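Local atomic coordinates of histidine phosphotransferase (Caulobacter crescentus, PDB entry 2OOC), a protein that probably relays phosphoryl groups between histidine–aspartate signalling partners as a histidine phosphotransfer protein, and is an essential regulator of stalk biogenesis. Residues Tyr15-Ala20 against Ala25-Val30; Leu33-Ala38 against Leu97-Tyr102; Pro43-Thr48 against Lys53-Thr58; Glu76-Glu79 against Ser84-Gly87. One frame throughout, in Å; residues are numbered along the deposited sequence. Where two conformers were deposited one is given.

Overall arrangement
From the N terminus, interaction 1 closes the short turn between helix 13-19 and helix 24-41. Interaction 2, about 12 Å away centre to centre and in direct touch with it, joins the same long helix to helix 85-111 and closes the largest loop. Inside that loop lie interactions 3 and 4, one after the other. Interaction 3 folds the connection after helix 24-41 onto helix 52-66; interaction 4 closes the turn from helix 69-79 into helix 85-111. Their centres are 10 Å apart, and Val56 and Leu85 touch between them. Interaction 1 lies across the chain's centre from this pair, so the contacts tie the two ends of an antiparallel helical bundle, with interaction 2 nearer its middle.

Interaction 1. Residues Tyr15-Ala20 against Ala25-Val30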
loop_
_atom_site.group_PDB
_atom_site.type_symbol
_atom_site.label_atom_id
_atom_site.label_comp_id
_atom_site.label_asym_id
_atom_site.label_seq_id
_atom_site.Cartn_x
_atom_site.Cartn_y
_atom_site.Cartn_z
ATOM N N TYR A 15 9.837 -5.141 -7.227
ATOM C CA TYR A 15 9.623 -3.796 -7.775
ATOM C C TYR A 15 10.167 -2.733 -6.848
ATOM O O TYR A 15 10.948 -1.860 -7.221
ATOM C CB TYR A 15 8.134 -3.578 -8.086
ATOM C CG TYR A 15 7.840 -2.229 -8.685
ATOM C CD1 TYR A 15 7.682 -1.114 -7.861
ATOM C CD2 TYR A 15 7.763 -2.044 -10.062
ATOM C CE1 TYR A 15 7.484 0.136 -8.397
ATOM C CE2 TYR A 15 7.548 -0.789 -10.610
ATOM C CZ TYR A 15 7.405 0.286 -9.746
ATOM O OH TYR A 15 7.149 1.486 -10.347
ATOM N N LEU A 16 9.808 -2.877 -5.572
ATOM C CA LEU A 16 10.281 -1.899 -4.597
ATOM C C LEU A 16 11.809 -1.936 -4.412
ATOM O O LEU A 16 12.487 -0.908 -4.388
ATOM C CB LEU A 16 9.590 -2.142 -3.262
ATOM C CG LEU A 16 9.927 -1.027 -2.266
ATOM C CD1 LEU A 16 9.758 0.390 -2.858
ATOM C CD2 LEU A 16 9.054 -1.267 -1.062
ATOM N N GLU A 17 12.374 -3.150 -4.372
ATOM C CA GLU A 17 13.797 -3.265 -4.260
ATOM C C GLU A 17 14.468 -2.686 -5.473
ATOM O O GLU A 17 15.522 -2.054 -5.421
ATOM C CB GLU A 17 14.174 -4.755 -4.032
ATOM C CG GLU A 17 13.715 -5.259 -2.692
ATOM C CD GLU A 17 13.666 -6.746 -2.545
ATOM O OE1 GLU A 17 13.912 -7.449 -3.565
ATOM O OE2 GLU A 17 13.343 -7.201 -1.404
ATOM N N GLY A 18 13.887 -2.860 -6.678
ATOM C CA GLY A 18 14.463 -2.181 -7.837
ATOM C C GLY A 18 14.428 -0.641 -7.777
ATOM O O GLY A 18 15.348 -0.009 -8.215
ATOM N N PHE A 19 13.299 -0.114 -7.365
ATOM C CA PHE A 19 13.148 1.335 -7.126
ATOM C C PHE A 19 14.274 1.856 -6.211
ATOM O O PHE A 19 14.877 2.878 -6.459
ATOM C CB PHE A 19 11.805 1.588 -6.499
ATOM C CG PHE A 19 11.504 3.035 -6.311
ATOM C CD1 PHE A 19 11.893 3.709 -5.151
ATOM C CD2 PHE A 19 10.890 3.754 -7.345
ATOM C CE1 PHE A 19 11.689 5.060 -5.008
ATOM C CE2 PHE A 19 10.631 5.100 -7.192
ATOM C CZ PHE A 19 11.030 5.766 -6.024
ATOM N N ALA A 20 14.626 1.006 -5.259
ATOM C CA ALA A 20 15.706 1.276 -4.285
ATOM C C ALA A 20 17.091 0.952 -4.800
ATOM O O ALA A 20 18.096 1.120 -4.088
ATOM C CB ALA A 20 15.383 0.492 -3.053
ATOM N N ALA A 25 18.105 0.740 2.869
ATOM C CA ALA A 25 17.742 1.940 3.579
ATOM C C ALA A 25 16.612 2.635 2.804
ATOM O O ALA A 25 15.704 3.228 3.417
ATOM C CB ALA A 25 18.955 2.858 3.736
ATOM N N VAL A 26 16.702 2.589 1.481
ATOM C CA VAL A 26 15.649 3.243 0.672
ATOM C C VAL A 26 14.351 2.434 0.715
ATOM O O VAL A 26 13.246 2.976 0.867
ATOM C CB VAL A 26 16.092 3.487 -0.765
ATOM C CG1 VAL A 26 14.925 4.022 -1.614
ATOM C CG2 VAL A 26 17.275 4.486 -0.815
ATOM N N VAL A 27 14.457 1.131 0.647
ATOM C CA VAL A 27 13.284 0.291 0.827
ATOM C C VAL A 27 12.578 0.599 2.148
ATOM O O VAL A 27 11.363 0.847 2.162
ATOM C CB VAL A 27 13.667 -1.202 0.756
ATOM C CG1 VAL A 27 12.387 -2.065 1.141
ATOM C CG2 VAL A 27 14.222 -1.626 -0.610
ATOM N N ASP A 28 13.341 0.645 3.230
ATOM C CA ASP A 28 12.795 0.890 4.552
ATOM C C ASP A 28 12.069 2.230 4.599
ATOM O O ASP A 28 10.980 2.344 5.207
ATOM C CB ASP A 28 13.884 0.831 5.639
ATOM C CG ASP A 28 14.457 -0.591 5.870
ATOM O OD1 ASP A 28 13.879 -1.604 5.398
ATOM O OD2 ASP A 28 15.542 -0.681 6.488
ATOM N N GLU A 29 12.677 3.240 3.978
ATOM C CA GLU A 29 12.094 4.600 3.890
ATOM C C GLU A 29 10.745 4.599 3.194
ATOM O O GLU A 29 9.776 5.223 3.635
ATOM C CB GLU A 29 13.036 5.478 3.077
ATOM C CG GLU A 29 12.556 6.957 2.890
ATOM C CD GLU A 29 13.195 7.673 1.695
ATOM O OE1 GLU A 29 13.931 7.061 0.889
ATOM O OE2 GLU A 29 12.965 8.887 1.562
ATOM N N VAL A 30 10.730 3.945 2.044
ATOM C CA VAL A 30 9.545 3.972 1.229
ATOM C C VAL A 30 8.390 3.221 1.931
ATOM O O VAL A 30 7.230 3.662 1.916
ATOM C CB VAL A 30 9.826 3.405 -0.177
ATOM C CG1 VAL A 30 8.483 3.134 -0.900
ATOM C CG2 VAL A 30 10.766 4.362 -0.947
#
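Leu16 has its CG trans to the backbone N (chi1 -173°) and Val30 holds CG1 likewise (chi1 166°); these torsions direct both branches into the interface between the helices and bring Leu16 CD1 to 3.6 Å from Val30 CG1. The pair joins the short helix 13-19 to helix 24-41, one of the long helices of the Hpt four-helix bundle. The segment axes, 8.9 Å apart at closest approach, make an angle of 118°, evidence that the short helix lies across the long one rather than along it. Leu16 and Val30 run past each other in opposite directions. The second leucine methyl, Leu16 CD2, takes another partner one turn earlier, Val27 CG1 at 4.1 Å, and here the two side chains cross at a slant. Phe19 stands at the outer margin, where its CE1 lies 4.2 Å from Val30 CG2. Glu17 turns its CB away, so its main touch is from the backbone, CA lying 4.0 Å from Val27 CG2, while its carboxylate is hydrogen-bonded to Tyr102 of helix 85-111. No hydrogen bond crosses between the segments, and the 308 Å² they bury is essentially apolar. Just beyond the end of the short helix, Ala20 points its methyl at the long one: Ala20 CB is 3.8 Å from Val26 CB and only 3.4 Å from Val27 CG2, closer than ordinary van der Waals contact.

Interaction 2. Residues Leu33-Ala38 against Leu97-Tyr102; sequences LFREQA and LDIAAY
Ile99 drives its CD1 methyl against the ring of Phe34, lying 3.4 Å from CD2 and 3.6 Å from CE2 of that ring, and this is the tight, buried part of the contact. The two residues sit on helices 24-41 and 85-111 of the antiparallel four-helix bundle; the segment axes run at 142° and come no nearer than 11.2 Å, a spacing that Phe34, Arg35 and Ile99 span with their side chains. Ile99 CG1 lies beside the backbone N (chi1 -74°), which sends CD1 to the ring and leaves CG2 for the outer side. The isoleucine and the phenylalanine cross at roughly a right angle, and further residues close round the ring: Leu92 and Leu96 of helix 85-111, Ala62 and Val66 of helix 52-66. The outer side is looser. Arg35 is exposed and was deposited in two conformers, so its position is less certain; in the one given, its CD rests 3.7 Å from Ile99 CG2. An alanine in place of Ile99 would keep neither methyl and would probably open a gap beside the Phe34 ring, while also depriving the Arg35 chain of its apolar support. A bend at chi3 (49°) turns the guanidinium edge toward Ala100, with Arg35 NH1 3.7 Å from Ala100 CB.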
loop_
_atom_site.group_PDB
_atom_site.type_symbol
_atom_site.label_atom_id
_atom_site.label_comp_id
_atom_site.label_asym_id
_atom_site.label_seq_id
_atom_site.Cartn_x
_atom_site.Cartn_y
_atom_site.Cartn_z
ATOM N N LEU A 33 7.009 5.507 4.506
ATOM C CA LEU A 33 6.175 6.519 3.894
ATOM C C LEU A 33 4.808 5.973 3.501
ATOM O O LEU A 33 3.797 6.627 3.712
ATOM C CB LEU A 33 6.896 7.065 2.645
ATOM C CG LEU A 33 8.152 7.912 2.917
ATOM C CD1 LEU A 33 8.882 8.282 1.538
ATOM C CD2 LEU A 33 7.795 9.137 3.756
ATOM N N PHE A 34 4.775 4.771 2.966
ATOM C CA PHE A 34 3.526 4.185 2.540
ATOM C C PHE A 34 2.630 3.951 3.754
ATOM O O PHE A 34 1.445 4.226 3.718
ATOM C CB PHE A 34 3.728 2.865 1.832
ATOM C CG PHE A 34 2.442 2.230 1.366
ATOM C CD1 PHE A 34 1.905 2.558 0.122
ATOM C CD2 PHE A 34 1.736 1.362 2.166
ATOM C CE1 PHE A 34 0.700 1.993 -0.257
ATOM C CE2 PHE A 34 0.561 0.765 1.791
ATOM C CZ PHE A 34 0.006 1.126 0.573
ATOM N N ARG A 35 3.220 3.468 4.841
ATOM C CA ARG A 35 2.439 3.204 6.037
ATOM C C ARG A 35 1.864 4.506 6.592
ATOM O O ARG A 35 0.753 4.553 7.082
ATOM C CB ARG A 35 3.251 2.413 7.091
ATOM C CG ARG A 35 3.271 0.919 6.786
ATOM C CD ARG A 35 4.450 0.193 7.437
ATOM N NE ARG A 35 4.596 0.499 8.859
ATOM C CZ ARG A 35 4.326 -0.335 9.875
ATOM N NH1 ARG A 35 3.867 -1.566 9.656
ATOM N NH2 ARG A 35 4.511 0.079 11.138
ATOM N N GLU A 36 2.631 5.583 6.477
ATOM C CA GLU A 36 2.191 6.906 6.918
ATOM C C GLU A 36 1.035 7.431 6.080
ATOM O O GLU A 36 0.007 7.931 6.621
ATOM C CB GLU A 36 3.339 7.910 6.830
ATOM C CG GLU A 36 4.295 7.859 7.949
ATOM C CD GLU A 36 5.401 8.918 7.750
ATOM O OE1 GLU A 36 5.035 10.083 7.373
ATOM O OE2 GLU A 36 6.610 8.560 7.911
ATOM N N GLN A 37 1.150 7.307 4.766
ATOM C CA GLN A 37 0.069 7.685 3.859
ATOM C C GLN A 37 -1.163 6.839 4.149
ATOM O O GLN A 37 -2.312 7.363 4.203
ATOM C CB GLN A 37 0.457 7.452 2.405
ATOM C CG GLN A 37 1.431 8.373 1.806
ATOM C CD GLN A 37 0.785 9.302 0.805
ATOM O OE1 GLN A 37 1.107 9.277 -0.397
ATOM N NE2 GLN A 37 -0.119 10.149 1.299
ATOM N N ALA A 38 -1.002 5.529 4.344
ATOM C CA ALA A 38 -2.130 4.655 4.669
ATOM C C ALA A 38 -2.801 5.084 5.944
ATOM O O ALA A 38 -4.047 5.130 6.071
ATOM C CB ALA A 38 -1.673 3.158 4.814
ATOM N N LEU A 97 -0.358 -5.912 5.437
ATOM C CA LEU A 97 0.033 -7.197 6.020
ATOM C C LEU A 97 1.397 -7.591 5.521
ATOM O O LEU A 97 2.297 -7.933 6.276
ATOM C CB LEU A 97 -1.022 -8.227 5.602
ATOM C CG LEU A 97 -0.655 -9.632 6.014
ATOM C CD1 LEU A 97 -0.920 -9.826 7.534
ATOM C CD2 LEU A 97 -1.579 -10.570 5.247
ATOM N N ASP A 98 1.531 -7.459 4.199
ATOM C CA ASP A 98 2.770 -7.797 3.491
ATOM C C ASP A 98 3.925 -6.876 3.889
ATOM O O ASP A 98 5.005 -7.318 4.187
ATOM C CB ASP A 98 2.540 -7.659 1.965
ATOM C CG ASP A 98 2.161 -8.939 1.300
ATOM O OD1 ASP A 98 1.454 -9.722 1.969
ATOM O OD2 ASP A 98 2.578 -9.114 0.115
ATOM N N ILE A 99 3.639 -5.595 3.892
ATOM C CA ILE A 99 4.649 -4.585 4.202
ATOM C C ILE A 99 5.144 -4.723 5.619
ATOM O O ILE A 99 6.364 -4.689 5.872
ATOM C CB ILE A 99 4.077 -3.188 3.942
ATOM C CG1 ILE A 99 4.004 -2.982 2.424
ATOM C CG2 ILE A 99 4.917 -2.098 4.634
ATOM C CD1 ILE A 99 3.151 -1.773 2.069
ATOM N N ALA A 100 4.225 -4.920 6.571
ATOM C CA ALA A 100 4.623 -5.092 7.958
ATOM C C ALA A 100 5.483 -6.338 8.163
ATOM O O ALA A 100 6.477 -6.399 8.893
ATOM C CB ALA A 100 3.407 -5.114 8.896
ATOM N N ALA A 101 5.114 -7.407 7.475
ATOM C CA ALA A 101 5.836 -8.658 7.549
ATOM C C ALA A 101 7.247 -8.593 6.944
ATOM O O ALA A 101 8.189 -9.216 7.429
ATOM C CB ALA A 101 5.010 -9.806 6.889
ATOM N N TYR A 102 7.381 -7.820 5.851
ATOM C CA TYR A 102 8.666 -7.618 5.212
ATOM C C TYR A 102 9.582 -6.855 6.153
ATOM O O TYR A 102 10.736 -7.242 6.301
ATOM C CB TYR A 102 8.483 -6.853 3.939
ATOM C CG TYR A 102 9.735 -6.601 3.105
ATOM C CD1 TYR A 102 10.576 -5.566 3.420
ATOM C CD2 TYR A 102 10.023 -7.371 2.002
ATOM C CE1 TYR A 102 11.680 -5.283 2.650
ATOM C CE2 TYR A 102 11.133 -7.090 1.204
ATOM C CZ TYR A 102 11.949 -6.050 1.552
ATOM O OH TYR A 102 13.070 -5.732 0.812
#

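Interaction 3. Residues Pro43-Thr48 against Lys53-Thr58; sequences PMLDPT and KDAVHT
Flat groups flank, rather than form, the place where Met44 and Leu45 meet Ala55 and Val56. The carboxylate of Asp46 is approached over a single face: Thr48 N, 2.9 Å from Asp46 OD1, and Thr48 OG1, 2.8 Å from the same oxygen, both come from one side of its plane, the amide 39° out of it. The backbone bond makes an Asx turn, and the double grip fixes the carboxylate against the turning chain. In helix 52-66 the peptide carbonyl of Asp54 is instead approached over both faces. Thr58 OG1 lies 2.8 Å from Asp54 O, tilted 33° from the carbonyl plane, while the helical Thr58 N comes to the opposite face.

Between these polar groups the contact itself is apolar and buries 160 Å². The CB of Met44, a selenomethionine, lies 3.8 Å from Ala55 CB. Leu45, at the centre of an inverse gamma turn, has CG beside its backbone N (chi1 -63°), and its CD2 methyl reaches two residues of the helix: Ala55 CB at 3.9 Å and Val56 CG2 at 3.8 Å. The leucine and valine side chains stand nearly perpendicular.

Next along the helix, His57 is exposed, consistent with its being the phosphorylatable histidine, as in other Hpt domains. Trp41 of helix 24-41 packs on Ala55, Cys75 and Cys78 of helix 69-79 pack on Val56, and Leu85 and Leu92 of helix 85-111 meet Leu45, whose carbonyl oxygen accepts from Arg89; the connection thus packs on helices 52-66 and 85-111, while helices 24-41 and 69-79 flank the helical side of the contact.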
loop_
_atom_site.group_PDB
_atom_site.type_symbol
_atom_site.label_atom_id
_atom_site.label_comp_id
_atom_site.label_asym_id
_atom_site.label_seq_id
_atom_site.Cartn_x
_atom_site.Cartn_y
_atom_site.Cartn_z
ATOM N N PRO A 43 -8.712 5.943 7.030
ATOM C CA PRO A 43 -9.948 6.302 7.722
ATOM C C PRO A 43 -11.019 6.944 6.830
ATOM O O PRO A 43 -12.201 6.887 7.173
ATOM C CB PRO A 43 -9.491 7.261 8.816
ATOM C CG PRO A 43 -8.082 7.019 8.985
ATOM C CD PRO A 43 -7.541 6.580 7.657
HETATM N N MSE A 44 -10.609 7.454 5.673
HETATM C CA MSE A 44 -11.538 8.119 4.752
HETATM C C MSE A 44 -12.187 7.193 3.767
HETATM O O MSE A 44 -13.049 7.623 2.988
HETATM C CB MSE A 44 -10.834 9.179 3.964
HETATM C CG MSE A 44 -10.067 10.095 4.861
HETATM SE SE MSE A 44 -9.308 11.414 3.782
HETATM C CE MSE A 44 -8.100 12.192 5.019
ATOM N N LEU A 45 -11.817 5.902 3.796
ATOM C CA LEU A 45 -12.343 4.906 2.877
ATOM C C LEU A 45 -13.686 4.401 3.357
ATOM O O LEU A 45 -13.878 3.212 3.748
ATOM C CB LEU A 45 -11.357 3.751 2.696
ATOM C CG LEU A 45 -10.027 4.181 2.080
ATOM C CD1 LEU A 45 -9.021 3.085 2.163
ATOM C CD2 LEU A 45 -10.231 4.571 0.634
ATOM N N ASP A 46 -14.658 5.294 3.309
ATOM C CA ASP A 46 -16.000 5.072 3.885
ATOM C C ASP A 46 -16.911 5.940 3.040
ATOM O O ASP A 46 -16.654 7.128 2.905
ATOM C CB ASP A 46 -15.956 5.594 5.340
ATOM C CG ASP A 46 -17.290 5.585 6.066
ATOM O OD1 ASP A 46 -18.359 5.642 5.452
ATOM O OD2 ASP A 46 -17.235 5.619 7.313
ATOM N N PRO A 47 -18.006 5.399 2.484
ATOM C CA PRO A 47 -18.850 6.230 1.611
ATOM C C PRO A 47 -19.482 7.464 2.277
ATOM O O PRO A 47 -19.869 8.384 1.563
ATOM C CB PRO A 47 -19.905 5.239 1.104
ATOM C CG PRO A 47 -19.946 4.203 2.136
ATOM C CD PRO A 47 -18.541 4.031 2.644
ATOM N N THR A 48 -19.551 7.506 3.611
ATOM C CA THR A 48 -20.101 8.614 4.313
ATOM C C THR A 48 -19.014 9.613 4.708
ATOM O O THR A 48 -19.332 10.606 5.324
ATOM C CB THR A 48 -20.856 8.200 5.581
ATOM O OG1 THR A 48 -19.895 7.704 6.522
ATOM C CG2 THR A 48 -21.862 7.094 5.253
ATOM N N LYS A 53 -13.187 9.830 -2.115
ATOM C CA LYS A 53 -12.768 9.808 -3.503
ATOM C C LYS A 53 -11.323 10.202 -3.597
ATOM O O LYS A 53 -10.547 9.623 -4.366
ATOM C CB LYS A 53 -13.685 10.694 -4.352
ATOM C CG LYS A 53 -13.385 10.629 -5.835
ATOM C CD LYS A 53 -13.725 9.307 -6.444
ATOM C CE LYS A 53 -13.686 9.370 -7.996
ATOM N NZ LYS A 53 -12.365 9.929 -8.482
ATOM N N ASP A 54 -10.955 11.244 -2.854
ATOM C CA ASP A 54 -9.558 11.671 -2.826
ATOM C C ASP A 54 -8.668 10.596 -2.224
ATOM O O ASP A 54 -7.543 10.432 -2.627
ATOM C CB ASP A 54 -9.461 12.997 -2.076
ATOM C CG ASP A 54 -10.015 14.133 -2.879
ATOM O OD1 ASP A 54 -9.607 14.315 -4.058
ATOM O OD2 ASP A 54 -10.813 14.886 -2.275
ATOM N N ALA A 55 -9.158 9.944 -1.209
ATOM C CA ALA A 55 -8.467 8.820 -0.576
ATOM C C ALA A 55 -8.208 7.704 -1.573
ATOM O O ALA A 55 -7.070 7.176 -1.637
ATOM C CB ALA A 55 -9.189 8.331 0.675
ATOM N N VAL A 56 -9.204 7.306 -2.348
ATOM C CA VAL A 56 -8.998 6.232 -3.335
ATOM C C VAL A 56 -7.934 6.654 -4.328
ATOM O O VAL A 56 -7.016 5.868 -4.662
ATOM C CB VAL A 56 -10.300 5.820 -4.040
ATOM C CG1 VAL A 56 -9.988 4.864 -5.220
ATOM C CG2 VAL A 56 -11.244 5.189 -3.022
ATOM N N HIS A 57 -8.006 7.883 -4.818
ATOM C CA HIS A 57 -7.009 8.380 -5.740
ATOM C C HIS A 57 -5.599 8.343 -5.167
ATOM O O HIS A 57 -4.654 7.958 -5.828
ATOM C CB HIS A 57 -7.386 9.830 -6.126
ATOM C CG HIS A 57 -6.341 10.510 -6.956
ATOM N ND1 HIS A 57 -6.230 10.311 -8.316
ATOM C CD2 HIS A 57 -5.363 11.391 -6.621
ATOM C CE1 HIS A 57 -5.214 11.017 -8.781
ATOM N NE2 HIS A 57 -4.664 11.672 -7.768
ATOM N N THR A 58 -5.456 8.800 -3.928
ATOM C CA THR A 58 -4.166 8.927 -3.294
ATOM C C THR A 58 -3.599 7.534 -3.002
ATOM O O THR A 58 -2.453 7.235 -3.292
ATOM C CB THR A 58 -4.278 9.776 -2.004
ATOM O OG1 THR A 58 -4.799 11.068 -2.364
ATOM C CG2 THR A 58 -2.904 9.918 -1.304
#

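Interaction 4. Residues Glu76-Glu79 against Ser84-Gly87; sequences ERCE and SLEG
Cys78 and Leu85 meet through their ends, although they leave the backbone in contrary senses. The CB of Cys78 points toward the second segment, and its SG is trans to the backbone N (chi1 177°), carrying the sulfur out from helix 69-79. Leu85 starts out pointing away, yet its end comes back: with CG beside the backbone N (chi1 -77°), the CD2 methyl lies 4.1 Å from Cys78 SG. The sulfur also passes 4.2 Å from Ser84 O, at packing distance. Backbones draw nearest at Cys78 CA and Ser84 CA, 5.7 Å apart, and just 96 Å² is buried, so the contact is small and rests on one cysteine.

Ser84 turns its side chain away from Cys78 and spends it on its own helix. Its OG accepts from Gly87 N at 3.0 Å, with an N-H...O angle of 151°, which makes Ser84 the N-cap of helix 85-111 and satisfies one of the amide groups at its first turn. The neighbouring amide, Glu86 N, is hydrogen-bonded to a glycerol that probably came from the crystallisation liquor.

Val56 of helix 52-66 touches Leu85, as does Pro47 from the connection between helices 24-41 and 52-66, and Glu83 packs on Cys78. On the flank of helix 69-79, Glu79 makes a salt bridge to Lys60. Two successive antiparallel helices joined by a short loop, the second serine-capped, form a helical hairpin, the basic unit of the four-helix bundle characteristic of Hpt domains.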
loop_
_atom_site.group_PDB
_atom_site.type_symbol
_atom_site.label_atom_id
_atom_site.label_comp_id
_atom_site.label_asym_id
_atom_site.label_seq_id
_atom_site.Cartn_x
_atom_site.Cartn_y
_atom_site.Cartn_z
ATOM N N GLU A 76 -8.538 1.572 -8.950
ATOM C CA GLU A 76 -8.973 1.990 -10.323
ATOM C C GLU A 76 -10.362 1.465 -10.577
ATOM O O GLU A 76 -11.192 2.220 -11.108
ATOM C CB GLU A 76 -7.945 1.502 -11.356
ATOM C CG GLU A 76 -8.039 2.098 -12.808
ATOM C CD GLU A 76 -6.750 1.795 -13.664
ATOM N N ARG A 77 -10.642 0.233 -10.169
ATOM C CA ARG A 77 -11.966 -0.362 -10.374
ATOM C C ARG A 77 -13.013 0.353 -9.528
ATOM O O ARG A 77 -14.141 0.572 -9.963
ATOM C CB ARG A 77 -11.968 -1.853 -10.048
ATOM C CG ARG A 77 -11.226 -2.731 -11.033
ATOM C CD ARG A 77 -11.591 -4.190 -10.874
ATOM N NE ARG A 77 -10.864 -4.866 -9.800
ATOM C CZ ARG A 77 -9.688 -5.477 -9.939
ATOM N NH1 ARG A 77 -9.053 -5.504 -11.110
ATOM N NH2 ARG A 77 -9.143 -6.076 -8.887
ATOM N N CYS A 78 -12.642 0.744 -8.301
ATOM C CA CYS A 78 -13.544 1.456 -7.414
ATOM C C CYS A 78 -13.906 2.784 -8.097
ATOM O O CYS A 78 -15.074 3.159 -8.146
ATOM C CB CYS A 78 -12.900 1.667 -6.019
ATOM S SG CYS A 78 -13.878 2.597 -4.883
ATOM N N GLU A 79 -12.918 3.458 -8.677
ATOM C CA GLU A 79 -13.143 4.716 -9.371
ATOM C C GLU A 79 -14.082 4.514 -10.565
ATOM O O GLU A 79 -14.796 5.446 -10.928
ATOM C CB GLU A 79 -11.820 5.276 -9.845
ATOM C CG GLU A 79 -10.985 5.891 -8.728
ATOM C CD GLU A 79 -9.585 6.293 -9.132
ATOM O OE1 GLU A 79 -9.050 5.785 -10.163
ATOM O OE2 GLU A 79 -9.016 7.138 -8.399
ATOM N N SER A 84 -16.252 -1.848 -4.477
ATOM C CA SER A 84 -16.695 -1.076 -3.326
ATOM C C SER A 84 -15.517 -0.528 -2.518
ATOM O O SER A 84 -14.385 -0.969 -2.635
ATOM C CB SER A 84 -17.529 -1.975 -2.392
ATOM O OG SER A 84 -16.693 -2.947 -1.794
ATOM N N LEU A 85 -15.817 0.413 -1.649
ATOM C CA LEU A 85 -14.838 0.881 -0.664
ATOM C C LEU A 85 -14.408 -0.234 0.271
ATOM O O LEU A 85 -13.252 -0.317 0.673
ATOM C CB LEU A 85 -15.358 2.042 0.123
ATOM C CG LEU A 85 -15.294 3.368 -0.683
ATOM C CD1 LEU A 85 -16.111 4.493 -0.050
ATOM C CD2 LEU A 85 -13.843 3.865 -0.934
ATOM N N GLU A 86 -15.301 -1.162 0.586
ATOM C CA GLU A 86 -14.876 -2.311 1.336
ATOM C C GLU A 86 -13.786 -3.126 0.617
ATOM O O GLU A 86 -12.807 -3.603 1.243
ATOM C CB GLU A 86 -16.102 -3.183 1.631
ATOM C CG GLU A 86 -15.828 -4.423 2.482
ATOM C CD GLU A 86 -17.130 -5.209 2.866
ATOM O OE1 GLU A 86 -18.253 -4.738 2.576
ATOM O OE2 GLU A 86 -16.993 -6.304 3.441
ATOM N N GLY A 87 -13.912 -3.244 -0.696
ATOM C CA GLY A 87 -12.920 -3.941 -1.490
ATOM C C GLY A 87 -11.557 -3.238 -1.477
ATOM O O GLY A 87 -10.485 -3.859 -1.460
#